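Local coordinates for protein DR2417 (Deinococcus radiodurans, PDB 4XWW) that probably degrades and matures RNA as a 5'-3' exonuclease, and possibly endonuclease, of the metallo-beta-lactamase superfamily, working as a homodimer, at residues A[54-62]-A[468-476]; A[145-153]-A[188-196]. One frame throughout, in Å; residues are numbered along the deposited sequence.

Contact 1: A[54-62]-A[468-476]. With MN (manganese (II) ion), chain G.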
ATOM      1  N   LYS A  54       4.511  -2.138   9.596  1.00 36.31           N
ATOM      2  CA  LYS A  54       4.009  -2.500   8.276  1.00 36.32           C
ATOM      3  C   LYS A  54       2.598  -3.077   8.390  1.00 39.44           C
ATOM      4  O   LYS A  54       2.124  -3.348   9.489  1.00 31.43           O
ATOM      5  CB  LYS A  54       4.944  -3.504   7.606  1.00 42.32           C
ATOM      6  CG  LYS A  54       6.349  -2.978   7.387  1.00 50.37           C
ATOM      7  CD  LYS A  54       7.099  -3.814   6.368  1.00 52.99           C
ATOM      8  CE  LYS A  54       8.267  -3.040   5.779  1.00 59.51           C
ATOM      9  NZ  LYS A  54       8.205  -2.996   4.287  1.00 63.42           N
ATOM     10  N   ALA A  55       1.941  -3.275   7.249  1.00 39.59           N
ATOM     11  CA  ALA A  55       0.556  -3.751   7.224  1.00 42.68           C
ATOM     12  C   ALA A  55       0.391  -5.132   7.852  1.00 40.66           C
ATOM     13  O   ALA A  55      -0.656  -5.422   8.426  1.00 40.42           O
ATOM     14  CB  ALA A  55       0.036  -3.758   5.793  1.00 45.00           C
ATOM     15  N   HIS A  56       1.418  -5.975   7.749  1.00 40.11           N
ATOM     16  CA  HIS A  56       1.348  -7.308   8.333  1.00 46.79           C
ATOM     17  C   HIS A  56       1.549  -7.269   9.849  1.00 42.17           C
ATOM     18  O   HIS A  56       1.244  -8.235  10.546  1.00 38.74           O
ATOM     19  CB  HIS A  56       2.364  -8.259   7.677  1.00 52.49           C
ATOM     20  CG  HIS A  56       3.797  -7.954   7.990  1.00 52.47           C
ATOM     21  ND1 HIS A  56       4.435  -6.820   7.532  1.00 52.36           N
ATOM     22  CD2 HIS A  56       4.726  -8.651   8.686  1.00 51.02           C
ATOM     23  CE1 HIS A  56       5.691  -6.825   7.949  1.00 45.85           C
ATOM     24  NE2 HIS A  56       5.891  -7.925   8.652  1.00 48.51           N
ATOM     25  N   GLN A  57       2.046  -6.148  10.361  1.00 30.74           N
ATOM     26  CA  GLN A  57       2.234  -6.004  11.806  1.00 25.83           C
ATOM     27  C   GLN A  57       1.014  -5.337  12.425  1.00 26.29           C
ATOM     28  O   GLN A  57       1.064  -4.201  12.896  1.00 31.09           O
ATOM     29  CB  GLN A  57       3.511  -5.218  12.094  1.00 26.35           C
ATOM     30  CG  GLN A  57       4.754  -5.974  11.656  1.00 34.50           C
ATOM     31  CD  GLN A  57       5.973  -5.090  11.444  1.00 37.43           C
ATOM     32  OE1 GLN A  57       5.862  -3.939  11.030  1.00 35.07           O
ATOM     33  NE2 GLN A  57       7.150  -5.641  11.716  1.00 37.58           N
ATOM     34  N   MET A  58      -0.098  -6.067  12.427  1.00 30.50           N
ATOM     35  CA  MET A  58      -1.372  -5.465  12.766  1.00 28.78           C
ATOM     36  C   MET A  58      -1.527  -5.166  14.246  1.00 25.51           C
ATOM     37  O   MET A  58      -1.114  -5.938  15.108  1.00 29.15           O
ATOM     38  CB  MET A  58      -2.509  -6.367  12.292  1.00 36.37           C
ATOM     39  CG  MET A  58      -2.640  -6.367  10.780  1.00 38.33           C
ATOM     40  SD  MET A  58      -3.841  -7.570  10.202  1.00 53.48           S
ATOM     41  CE  MET A  58      -2.919  -9.048  10.518  1.00 34.96           C
ATOM     42  N   GLY A  59      -2.125  -4.015  14.522  1.00 27.22           N
ATOM     43  CA  GLY A  59      -2.488  -3.651  15.872  1.00 34.27           C
ATOM     44  C   GLY A  59      -1.395  -2.952  16.659  1.00 34.94           C
ATOM     45  O   GLY A  59      -1.690  -2.315  17.660  1.00 43.75           O
ATOM     46  N   ILE A  60      -0.142  -3.045  16.223  1.00 35.27           N
ATOM     47  CA  ILE A  60       0.923  -2.446  17.034  1.00 35.02           C
ATOM     48  C   ILE A  60       1.125  -0.970  16.686  1.00 32.03           C
ATOM     49  O   ILE A  60       0.787  -0.525  15.588  1.00 31.80           O
ATOM     50  CB  ILE A  60       2.283  -3.196  16.905  1.00 35.07           C
ATOM     51  CG1 ILE A  60       2.980  -2.883  15.583  1.00 33.62           C
ATOM     52  CG2 ILE A  60       2.131  -4.703  17.180  1.00 31.91           C
ATOM     53  CD1 ILE A  60       4.364  -3.495  15.479  1.00 37.01           C
ATOM     54  N   ASP A  61       1.672  -0.216  17.639  1.00 31.73           N
ATOM     55  CA  ASP A  61       1.798   1.232  17.494  1.00 30.95           C
ATOM     56  C   ASP A  61       3.145   1.669  16.926  1.00 29.52           C
ATOM     57  O   ASP A  61       3.201   2.506  16.023  1.00 30.32           O
ATOM     58  CB  ASP A  61       1.565   1.913  18.841  1.00 33.20           C
ATOM     59  CG  ASP A  61       0.230   1.554  19.449  1.00 44.19           C
ATOM     60  OD1 ASP A  61      -0.758   1.428  18.694  1.00 54.16           O
ATOM     61  OD2 ASP A  61       0.163   1.386  20.683  1.00 45.27           O
ATOM     62  N   LEU A  62       4.229   1.120  17.459  1.00 25.71           N
ATOM     63  CA  LEU A  62       5.555   1.460  16.955  1.00 26.78           C
ATOM     64  C   LEU A  62       6.552   0.348  17.250  1.00 22.93           C
ATOM     65  O   LEU A  62       6.240  -0.603  17.953  1.00 24.71           O
ATOM     66  CB  LEU A  62       6.035   2.785  17.564  1.00 35.91           C
ATOM     67  CG  LEU A  62       6.021   2.873  19.085  1.00 39.45           C
ATOM     68  CD1 LEU A  62       7.439   2.754  19.673  1.00 40.60           C
ATOM     69  CD2 LEU A  62       5.356   4.173  19.541  1.00 41.21           C
ATOM     70  N   LEU A 468       1.343 -11.883  16.382  1.00 34.84           N
ATOM     71  CA  LEU A 468       0.945 -11.242  15.130  1.00 37.78           C
ATOM     72  C   LEU A 468       0.391 -12.240  14.118  1.00 45.99           C
ATOM     73  O   LEU A 468      -0.583 -11.956  13.422  1.00 47.04           O
ATOM     74  CB  LEU A 468       2.122 -10.498  14.503  1.00 37.98           C
ATOM     75  CG  LEU A 468       2.654  -9.290  15.261  1.00 38.97           C
ATOM     76  CD1 LEU A 468       3.697  -8.588  14.408  1.00 39.59           C
ATOM     77  CD2 LEU A 468       1.521  -8.344  15.617  1.00 30.89           C
ATOM     78  N   LEU A 469       1.041 -13.396  14.025  1.00 48.29           N
ATOM     79  CA  LEU A 469       0.646 -14.439  13.088  1.00 54.60           C
ATOM     80  C   LEU A 469      -0.780 -14.884  13.371  1.00 44.89           C
ATOM     81  O   LEU A 469      -1.568 -15.120  12.452  1.00 56.31           O
ATOM     82  CB  LEU A 469       1.612 -15.623  13.171  1.00 58.22           C
ATOM     83  CG  LEU A 469       1.368 -16.855  12.298  1.00 58.24           C
ATOM     84  CD1 LEU A 469       2.688 -17.549  12.022  1.00 56.09           C
ATOM     85  CD2 LEU A 469       0.397 -17.831  12.957  1.00 61.03           C
ATOM     86  N   ASP A 470      -1.099 -15.003  14.652  1.00 46.92           N
ATOM     87  CA  ASP A 470      -2.453 -15.304  15.075  1.00 49.23           C
ATOM     88  C   ASP A 470      -3.395 -14.196  14.610  1.00 47.18           C
ATOM     89  O   ASP A 470      -4.471 -14.478  14.087  1.00 44.24           O
ATOM     90  CB  ASP A 470      -2.525 -15.479  16.597  1.00 55.17           C
ATOM     91  CG  ASP A 470      -1.807 -16.737  17.081  1.00 65.77           C
ATOM     92  OD1 ASP A 470      -1.427 -17.578  16.237  1.00 71.82           O
ATOM     93  OD2 ASP A 470      -1.632 -16.892  18.307  1.00 64.68           O
ATOM     94  N   ARG A 471      -2.982 -12.940  14.779  1.00 38.56           N
ATOM     95  CA  ARG A 471      -3.778 -11.803  14.303  1.00 38.89           C
ATOM     96  C   ARG A 471      -4.060 -11.886  12.798  1.00 37.69           C
ATOM     97  O   ARG A 471      -5.188 -11.615  12.361  1.00 39.03           O
ATOM     98  CB  ARG A 471      -3.085 -10.471  14.640  1.00 39.31           C
ATOM     99  CG  ARG A 471      -3.209 -10.073  16.114  1.00 34.60           C
ATOM    100  CD  ARG A 471      -2.516  -8.748  16.430  1.00 33.72           C
ATOM    101  NE  ARG A 471      -2.515  -8.494  17.871  1.00 35.40           N
ATOM    102  CZ  ARG A 471      -1.921  -7.460  18.457  1.00 38.55           C
ATOM    103  NH1 ARG A 471      -1.272  -6.561  17.730  1.00 35.39           N
ATOM    104  NH2 ARG A 471      -1.983  -7.326  19.777  1.00 37.67           N
ATOM    105  N   VAL A 472      -3.060 -12.283  12.012  1.00 32.32           N
ATOM    106  CA  VAL A 472      -3.241 -12.390  10.566  1.00 37.76           C
ATOM    107  C   VAL A 472      -4.307 -13.423  10.254  1.00 45.64           C
ATOM    108  O   VAL A 472      -5.270 -13.150   9.531  1.00 39.02           O
ATOM    109  CB  VAL A 472      -1.946 -12.781   9.828  1.00 40.36           C
ATOM    110  CG1 VAL A 472      -2.206 -12.850   8.322  1.00 42.90           C
ATOM    111  CG2 VAL A 472      -0.826 -11.792  10.129  1.00 43.72           C
ATOM    112  N   ASN A 473      -4.130 -14.610  10.818  1.00 46.87           N
ATOM    113  CA  ASN A 473      -5.061 -15.703  10.598  1.00 43.19           C
ATOM    114  C   ASN A 473      -6.480 -15.303  10.965  1.00 50.02           C
ATOM    115  O   ASN A 473      -7.414 -15.562  10.211  1.00 44.89           O
ATOM    116  CB  ASN A 473      -4.623 -16.934  11.384  1.00 43.98           C
ATOM    117  CG  ASN A 473      -3.441 -17.626  10.748  1.00 51.75           C
ATOM    118  OD1 ASN A 473      -3.304 -17.634   9.526  1.00 54.91           O
ATOM    119  ND2 ASN A 473      -2.573 -18.204  11.572  1.00 57.70           N
ATOM    120  N   LEU A 474      -6.641 -14.637  12.104  1.00 45.49           N
ATOM    121  CA  LEU A 474      -7.955 -14.152  12.502  1.00 42.26           C
ATOM    122  C   LEU A 474      -8.505 -13.137  11.502  1.00 47.67           C
ATOM    123  O   LEU A 474      -9.679 -13.184  11.145  1.00 48.84           O
ATOM    124  CB  LEU A 474      -7.899 -13.533  13.895  1.00 45.06           C
ATOM    125  CG  LEU A 474      -7.545 -14.527  15.000  1.00 44.46           C
ATOM    126  CD1 LEU A 474      -7.482 -13.850  16.366  1.00 42.28           C
ATOM    127  CD2 LEU A 474      -8.551 -15.664  15.000  1.00 47.81           C
ATOM    128  N   SER A 475      -7.647 -12.223  11.051  1.00 44.83           N
ATOM    129  CA  SER A 475      -8.057 -11.175  10.120  1.00 47.40           C
ATOM    130  C   SER A 475      -8.584 -11.747   8.816  1.00 47.86           C
ATOM    131  O   SER A 475      -9.490 -11.191   8.200  1.00 51.06           O
ATOM    132  CB  SER A 475      -6.890 -10.250   9.809  1.00 43.86           C
ATOM    133  OG  SER A 475      -5.950 -10.890   8.961  1.00 53.12           O
ATOM    134  N   GLN A 476      -7.986 -12.855   8.395  1.00 42.41           N
ATOM    135  CA  GLN A 476      -8.295 -13.451   7.111  1.00 41.80           C
ATOM    136  C   GLN A 476      -9.502 -14.372   7.167  1.00 47.00           C
ATOM    137  O   GLN A 476     -10.448 -14.233   6.385  1.00 42.02           O
ATOM    138  CB  GLN A 476      -7.089 -14.235   6.606  1.00 43.76           C
ATOM    139  CG  GLN A 476      -5.845 -13.402   6.470  1.00 49.88           C
ATOM    140  CD  GLN A 476      -5.991 -12.383   5.370  1.00 61.69           C
ATOM    141  OE1 GLN A 476      -6.234 -11.202   5.621  1.00 64.47           O
ATOM    142  NE2 GLN A 476      -5.880 -12.841   4.133  1.00 64.47           N
TER
HETATM  143 MN    MN G 603      -2.866  -1.594  19.447  1.00 78.86          MN
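Arg471 runs straight from CG to NE (chi3 -173°), and this extension carries its guanidinium from the helix to the backbone of Met58. Met58 instead bends at its last torsion (chi3 -72°), which lays CE against the helix, 3.4 Å from Val472 CA. CE also presses on Val472 CG2, a tight carbon pair, while Ser475 borders the sulfur. One hydrogen bond joins the segments: Arg471 NH1 donates to Met58 O over 2.7 Å, on a lone pair in the carbonyl plane and near the guanidinium plane. Leu468 spreads its two methyls along the loop, CD1 3.9 Å from Gln57 CG and CD2 4.0 Å from Ile60 CG2. Gly59, at phi 87° in a type II turn from Gln57 to Ile60, leaves room for Arg471 NH1, which lies 3.7 Å from its CA. Arg471 also forms a salt bridge with Asp456 and a hydrogen bond to Gly498 O of the second subunit; Met58 packs on Ser475 of that subunit. Gly59 O binds manganese at 2.3 Å and Asp456 supplies another ligand, so Arg471 grips one metal ligand and the residue before the other: a second-shell arginine beside a manganese site at the dimer interface.

Contact 2: A[145-153]-A[188-196]. With ZN (zinc ion), chain E.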
ATOM      1  N   VAL A 145      36.605  11.291  19.350  1.00 24.92           N
ATOM      2  CA  VAL A 145      36.199  12.690  19.284  1.00 24.61           C
ATOM      3  C   VAL A 145      35.219  12.880  18.130  1.00 26.27           C
ATOM      4  O   VAL A 145      35.472  12.410  17.010  1.00 27.15           O
ATOM      5  CB  VAL A 145      37.399  13.628  19.106  1.00 31.59           C
ATOM      6  CG1 VAL A 145      36.928  15.061  18.919  1.00 28.31           C
ATOM      7  CG2 VAL A 145      38.353  13.506  20.295  1.00 33.83           C
ATOM      8  N   ALA A 146      34.089  13.539  18.403  1.00 22.99           N
ATOM      9  CA  ALA A 146      33.075  13.764  17.371  1.00 25.13           C
ATOM     10  C   ALA A 146      32.943  15.246  17.053  1.00 26.50           C
ATOM     11  O   ALA A 146      32.827  16.063  17.964  1.00 25.59           O
ATOM     12  CB  ALA A 146      31.727  13.197  17.817  1.00 20.05           C
ATOM     13  N   GLU A 147      32.957  15.574  15.762  1.00 21.38           N
ATOM     14  CA  GLU A 147      32.813  16.941  15.287  1.00 25.35           C
ATOM     15  C   GLU A 147      31.531  17.091  14.472  1.00 25.23           C
ATOM     16  O   GLU A 147      31.346  16.399  13.470  1.00 23.23           O
ATOM     17  CB  GLU A 147      34.020  17.347  14.432  1.00 21.12           C
ATOM     18  CG  GLU A 147      33.970  18.826  14.012  1.00 27.81           C
ATOM     19  CD  GLU A 147      35.109  19.240  13.087  1.00 26.62           C
ATOM     20  OE1 GLU A 147      36.086  18.482  12.954  1.00 29.58           O
ATOM     21  OE2 GLU A 147      35.010  20.321  12.473  1.00 24.38           O
ATOM     22  N   PHE A 148      30.668  18.017  14.880  1.00 21.31           N
ATOM     23  CA  PHE A 148      29.370  18.190  14.243  1.00 25.47           C
ATOM     24  C   PHE A 148      29.477  19.144  13.063  1.00 25.73           C
ATOM     25  O   PHE A 148      30.217  20.117  13.129  1.00 22.75           O
ATOM     26  CB  PHE A 148      28.351  18.718  15.261  1.00 25.38           C
ATOM     27  CG  PHE A 148      27.993  17.726  16.337  1.00 28.14           C
ATOM     28  CD1 PHE A 148      28.842  17.503  17.407  1.00 31.59           C
ATOM     29  CD2 PHE A 148      26.793  17.034  16.289  1.00 26.65           C
ATOM     30  CE1 PHE A 148      28.518  16.587  18.395  1.00 29.57           C
ATOM     31  CE2 PHE A 148      26.461  16.123  17.281  1.00 24.69           C
ATOM     32  CZ  PHE A 148      27.327  15.904  18.335  1.00 27.26           C
ATOM     33  N   PHE A 149      28.739  18.882  11.985  1.00 21.29           N
ATOM     34  CA  PHE A 149      28.634  19.883  10.929  1.00 18.44           C
ATOM     35  C   PHE A 149      27.218  19.887  10.333  1.00 19.88           C
ATOM     36  O   PHE A 149      26.472  18.908  10.427  1.00 21.21           O
ATOM     37  CB  PHE A 149      29.693  19.660   9.842  1.00 20.32           C
ATOM     38  CG  PHE A 149      29.603  18.323   9.176  1.00 23.18           C
ATOM     39  CD1 PHE A 149      30.284  17.230   9.692  1.00 21.48           C
ATOM     40  CD2 PHE A 149      28.833  18.152   8.029  1.00 19.23           C
ATOM     41  CE1 PHE A 149      30.208  15.991   9.083  1.00 21.88           C
ATOM     42  CE2 PHE A 149      28.736  16.900   7.406  1.00 19.39           C
ATOM     43  CZ  PHE A 149      29.420  15.813   7.938  1.00 18.41           C
ATOM     44  N   CYS A 150      26.853  21.007   9.723  1.00 18.44           N
ATOM     45  CA  CYS A 150      25.494  21.196   9.237  1.00 15.86           C
ATOM     46  C   CYS A 150      25.229  20.450   7.939  1.00 14.88           C
ATOM     47  O   CYS A 150      26.004  20.534   7.001  1.00 19.34           O
ATOM     48  CB  CYS A 150      25.229  22.687   9.039  1.00 21.45           C
ATOM     49  SG  CYS A 150      23.554  23.032   8.467  1.00 21.41           S
ATOM     50  N   MET A 151      24.113  19.723   7.888  1.00 18.52           N
ATOM     51  CA  MET A 151      23.596  19.234   6.607  1.00 21.17           C
ATOM     52  C   MET A 151      22.113  19.576   6.507  1.00 19.07           C
ATOM     53  O   MET A 151      21.349  19.306   7.424  1.00 19.67           O
ATOM     54  CB  MET A 151      23.805  17.722   6.448  1.00 18.42           C
ATOM     55  CG  MET A 151      25.300  17.308   6.517  1.00 21.12           C
ATOM     56  SD  MET A 151      26.168  17.846   5.028  1.00 25.77           S
ATOM     57  CE  MET A 151      25.549  16.651   3.877  1.00 34.54           C
ATOM     58  N   THR A 152      21.708  20.179   5.396  1.00 17.94           N
ATOM     59  CA  THR A 152      20.288  20.449   5.206  1.00 15.74           C
ATOM     60  C   THR A 152      19.475  19.154   5.158  1.00 14.94           C
ATOM     61  O   THR A 152      19.945  18.112   4.701  1.00 16.21           O
ATOM     62  CB  THR A 152      20.013  21.255   3.919  1.00 18.49           C
ATOM     63  OG1 THR A 152      20.770  20.704   2.832  1.00 19.54           O
ATOM     64  CG2 THR A 152      20.394  22.701   4.097  1.00 20.02           C
ATOM     65  N   HIS A 153      18.249  19.255   5.653  1.00 14.89           N
ATOM     66  CA  HIS A 153      17.324  18.127   5.771  1.00 14.60           C
ATOM     67  C   HIS A 153      15.934  18.747   5.922  1.00 16.79           C
ATOM     68  O   HIS A 153      15.777  19.961   5.793  1.00 18.94           O
ATOM     69  CB  HIS A 153      17.735  17.247   6.973  1.00 13.87           C
ATOM     70  CG  HIS A 153      17.041  15.917   7.051  1.00 13.28           C
ATOM     71  ND1 HIS A 153      16.570  15.238   5.939  1.00 17.14           N
ATOM     72  CD2 HIS A 153      16.736  15.144   8.123  1.00 15.64           C
ATOM     73  CE1 HIS A 153      16.009  14.105   6.329  1.00 16.10           C
ATOM     74  NE2 HIS A 153      16.074  14.035   7.643  1.00 18.08           N
ATOM     75  N   ILE A 188      20.880  29.200   6.174  1.00 26.85           N
ATOM     76  CA  ILE A 188      21.170  27.791   6.400  1.00 26.87           C
ATOM     77  C   ILE A 188      21.640  27.100   5.129  1.00 19.62           C
ATOM     78  O   ILE A 188      20.953  27.135   4.107  1.00 29.28           O
ATOM     79  CB  ILE A 188      19.947  27.046   6.940  1.00 28.96           C
ATOM     80  CG1 ILE A 188      19.521  27.676   8.264  1.00 32.49           C
ATOM     81  CG2 ILE A 188      20.293  25.572   7.144  1.00 24.84           C
ATOM     82  CD1 ILE A 188      18.125  27.313   8.684  1.00 35.70           C
ATOM     83  N   VAL A 189      22.813  26.471   5.196  1.00 18.47           N
ATOM     84  CA  VAL A 189      23.335  25.680   4.074  1.00 19.54           C
ATOM     85  C   VAL A 189      24.176  24.510   4.573  1.00 20.39           C
ATOM     86  O   VAL A 189      24.750  24.566   5.672  1.00 21.08           O
ATOM     87  CB  VAL A 189      24.223  26.509   3.078  1.00 25.45           C
ATOM     88  CG1 VAL A 189      23.424  27.583   2.376  1.00 38.05           C
ATOM     89  CG2 VAL A 189      25.509  27.089   3.772  1.00 23.16           C
ATOM     90  N   SER A 190      24.250  23.451   3.770  1.00 19.42           N
ATOM     91  CA  SER A 190      25.104  22.319   4.123  1.00 19.49           C
ATOM     92  C   SER A 190      26.575  22.746   4.159  1.00 20.37           C
ATOM     93  O   SER A 190      27.026  23.526   3.336  1.00 24.17           O
ATOM     94  CB  SER A 190      24.924  21.149   3.151  1.00 18.58           C
ATOM     95  OG  SER A 190      23.589  20.675   3.173  1.00 20.21           O
ATOM     96  N   ASP A 191      27.311  22.215   5.117  1.00 19.73           N
ATOM     97  CA  ASP A 191      28.725  22.561   5.249  1.00 19.52           C
ATOM     98  C   ASP A 191      29.609  21.762   4.280  1.00 18.83           C
ATOM     99  O   ASP A 191      30.402  20.915   4.693  1.00 22.09           O
ATOM    100  CB  ASP A 191      29.183  22.351   6.694  1.00 22.79           C
ATOM    101  CG  ASP A 191      30.442  23.135   7.019  1.00 28.93           C
ATOM    102  OD1 ASP A 191      31.139  23.555   6.066  1.00 23.63           O
ATOM    103  OD2 ASP A 191      30.731  23.329   8.224  1.00 25.55           O
ATOM    104  N   LEU A 192      29.519  22.069   2.990  1.00 21.66           N
ATOM    105  CA  LEU A 192      30.266  21.291   2.001  1.00 23.66           C
ATOM    106  C   LEU A 192      31.756  21.610   2.059  1.00 20.96           C
ATOM    107  O   LEU A 192      32.586  20.796   1.665  1.00 23.65           O
ATOM    108  CB  LEU A 192      29.722  21.532   0.591  1.00 23.34           C
ATOM    109  CG  LEU A 192      28.281  21.067   0.380  1.00 27.12           C
ATOM    110  CD1 LEU A 192      27.861  21.252  -1.069  1.00 31.17           C
ATOM    111  CD2 LEU A 192      28.120  19.615   0.827  1.00 24.46           C
ATOM    112  N   GLU A 193      32.086  22.804   2.540  1.00 23.36           N
ATOM    113  CA  GLU A 193      33.476  23.182   2.787  1.00 23.06           C
ATOM    114  C   GLU A 193      34.101  22.204   3.780  1.00 25.43           C
ATOM    115  O   GLU A 193      35.211  21.699   3.569  1.00 25.63           O
ATOM    116  CB  GLU A 193      33.532  24.615   3.319  1.00 24.04           C
ATOM    117  CG  GLU A 193      34.917  25.153   3.595  1.00 36.43           C
ATOM    118  CD  GLU A 193      34.876  26.569   4.145  1.00 54.15           C
ATOM    119  OE1 GLU A 193      34.108  26.819   5.101  1.00 55.08           O
ATOM    120  OE2 GLU A 193      35.604  27.436   3.617  1.00 64.01           O
ATOM    121  N   ARG A 194      33.377  21.914   4.857  1.00 22.52           N
ATOM    122  CA  ARG A 194      33.914  21.031   5.892  1.00 24.86           C
ATOM    123  C   ARG A 194      34.044  19.618   5.366  1.00 21.15           C
ATOM    124  O   ARG A 194      35.001  18.914   5.676  1.00 22.07           O
ATOM    125  CB  ARG A 194      33.038  21.029   7.145  1.00 24.53           C
ATOM    126  CG  ARG A 194      33.564  20.098   8.224  1.00 21.54           C
ATOM    127  CD  ARG A 194      34.902  20.667   8.768  1.00 18.95           C
ATOM    128  NE  ARG A 194      35.628  19.837   9.741  1.00 23.34           N
ATOM    129  CZ  ARG A 194      36.504  18.882   9.423  1.00 22.06           C
ATOM    130  NH1 ARG A 194      36.738  18.574   8.137  1.00 24.44           N
ATOM    131  NH2 ARG A 194      37.142  18.225  10.383  1.00 25.86           N
ATOM    132  N   VAL A 195      33.054  19.196   4.579  1.00 19.70           N
ATOM    133  CA  VAL A 195      33.055  17.856   4.008  1.00 18.67           C
ATOM    134  C   VAL A 195      34.225  17.703   3.029  1.00 21.92           C
ATOM    135  O   VAL A 195      34.938  16.695   3.048  1.00 24.02           O
ATOM    136  CB  VAL A 195      31.701  17.553   3.312  1.00 25.86           C
ATOM    137  CG1 VAL A 195      31.780  16.271   2.490  1.00 24.72           C
ATOM    138  CG2 VAL A 195      30.556  17.476   4.359  1.00 21.98           C
ATOM    139  N   GLU A 196      34.428  18.710   2.184  1.00 21.09           N
ATOM    140  CA  GLU A 196      35.546  18.683   1.245  1.00 20.02           C
ATOM    141  C   GLU A 196      36.893  18.637   1.986  1.00 23.93           C
ATOM    142  O   GLU A 196      37.817  17.920   1.586  1.00 23.17           O
ATOM    143  CB  GLU A 196      35.496  19.895   0.317  1.00 21.38           C
ATOM    144  CG  GLU A 196      36.693  19.963  -0.623  1.00 34.48           C
ATOM    145  CD  GLU A 196      36.457  20.871  -1.809  1.00 48.19           C
ATOM    146  OE1 GLU A 196      35.683  21.844  -1.672  1.00 41.77           O
ATOM    147  OE2 GLU A 196      37.047  20.604  -2.880  1.00 56.67           O
TER
HETATM  148 ZN    ZN E 601      15.458  12.634   9.162  1.00 21.63          ZN
HETATM  149  O   HOH W   1      28.699  23.134   9.928  1.00 21.76           O
HETATM  150  O   HOH W   2      15.473  10.960   8.340  1.00 16.45           O
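Cys150 O and Asp191 N, 2.8 Å apart in a nearly straight hydrogen bond (173°), mark the close-packed middle of the contact. Next to them Ser190 OG accepts from Thr152 N at 3.0 Å, and the CA atoms of Met151 and Ser190 come within 4.2 Å. Thr152 OG1 is hydrogen-bonded to Lys177 O and Asp179 N. Toward its start, strand 145-150 stands off helix 192-196, their short axes 8.6 Å apart at closest approach, and side chains fill the interval. Phe149, with CG between its backbone N and carbonyl carbon (chi1 59°), brings CE2 to 3.6 Å from Val195 CG2; Met151 SD lies at the ring edge. This side is also the more polar: a water takes the N-H of Cys150 and donates to OD2 of Asp191, the helix N-cap, and partly exposed Arg194 reaches Glu147 side-on. Arg194 NE meets Glu147 OE2 and Arg194 NH2 meets Glu147 OE1, each at 2.8 Å, but the carboxylate and guanidinium planes are turned 51° apart. Lys164 gives OE1 a second cationic partner. The loose side is at Val189, exposed and pointing away from the strand. Two cations would favour an ionised Glu147, and the hydrogen bonds at Cys150 O and Thr152 N would hold the strand exit just before His153, whose NE2 binds zinc at 2.2 Å beside a phosphate of the RNA.

From the N terminus, the chain passes through the loop between strands 42-46 and 62-65, the first half of contact 1. It then lays down strand 144-150 and, 35 residues beyond 153, meets it again at 188-196, closing contact 2 around strands 159-165 and 168-172. Only after 405 intervening residues does helix 465-477 return to 54-62 and close contact 1, so the short loop sits wholly within the long one and the two do not cross. Contact 2 joins a sheet strand to helix 192-201 in the metallo-beta-lactamase region; contact 1 ties that region to the C-terminal part. Their centres lie 41 Å apart, on opposite sides of the chain's centre, one near zinc and one near manganese.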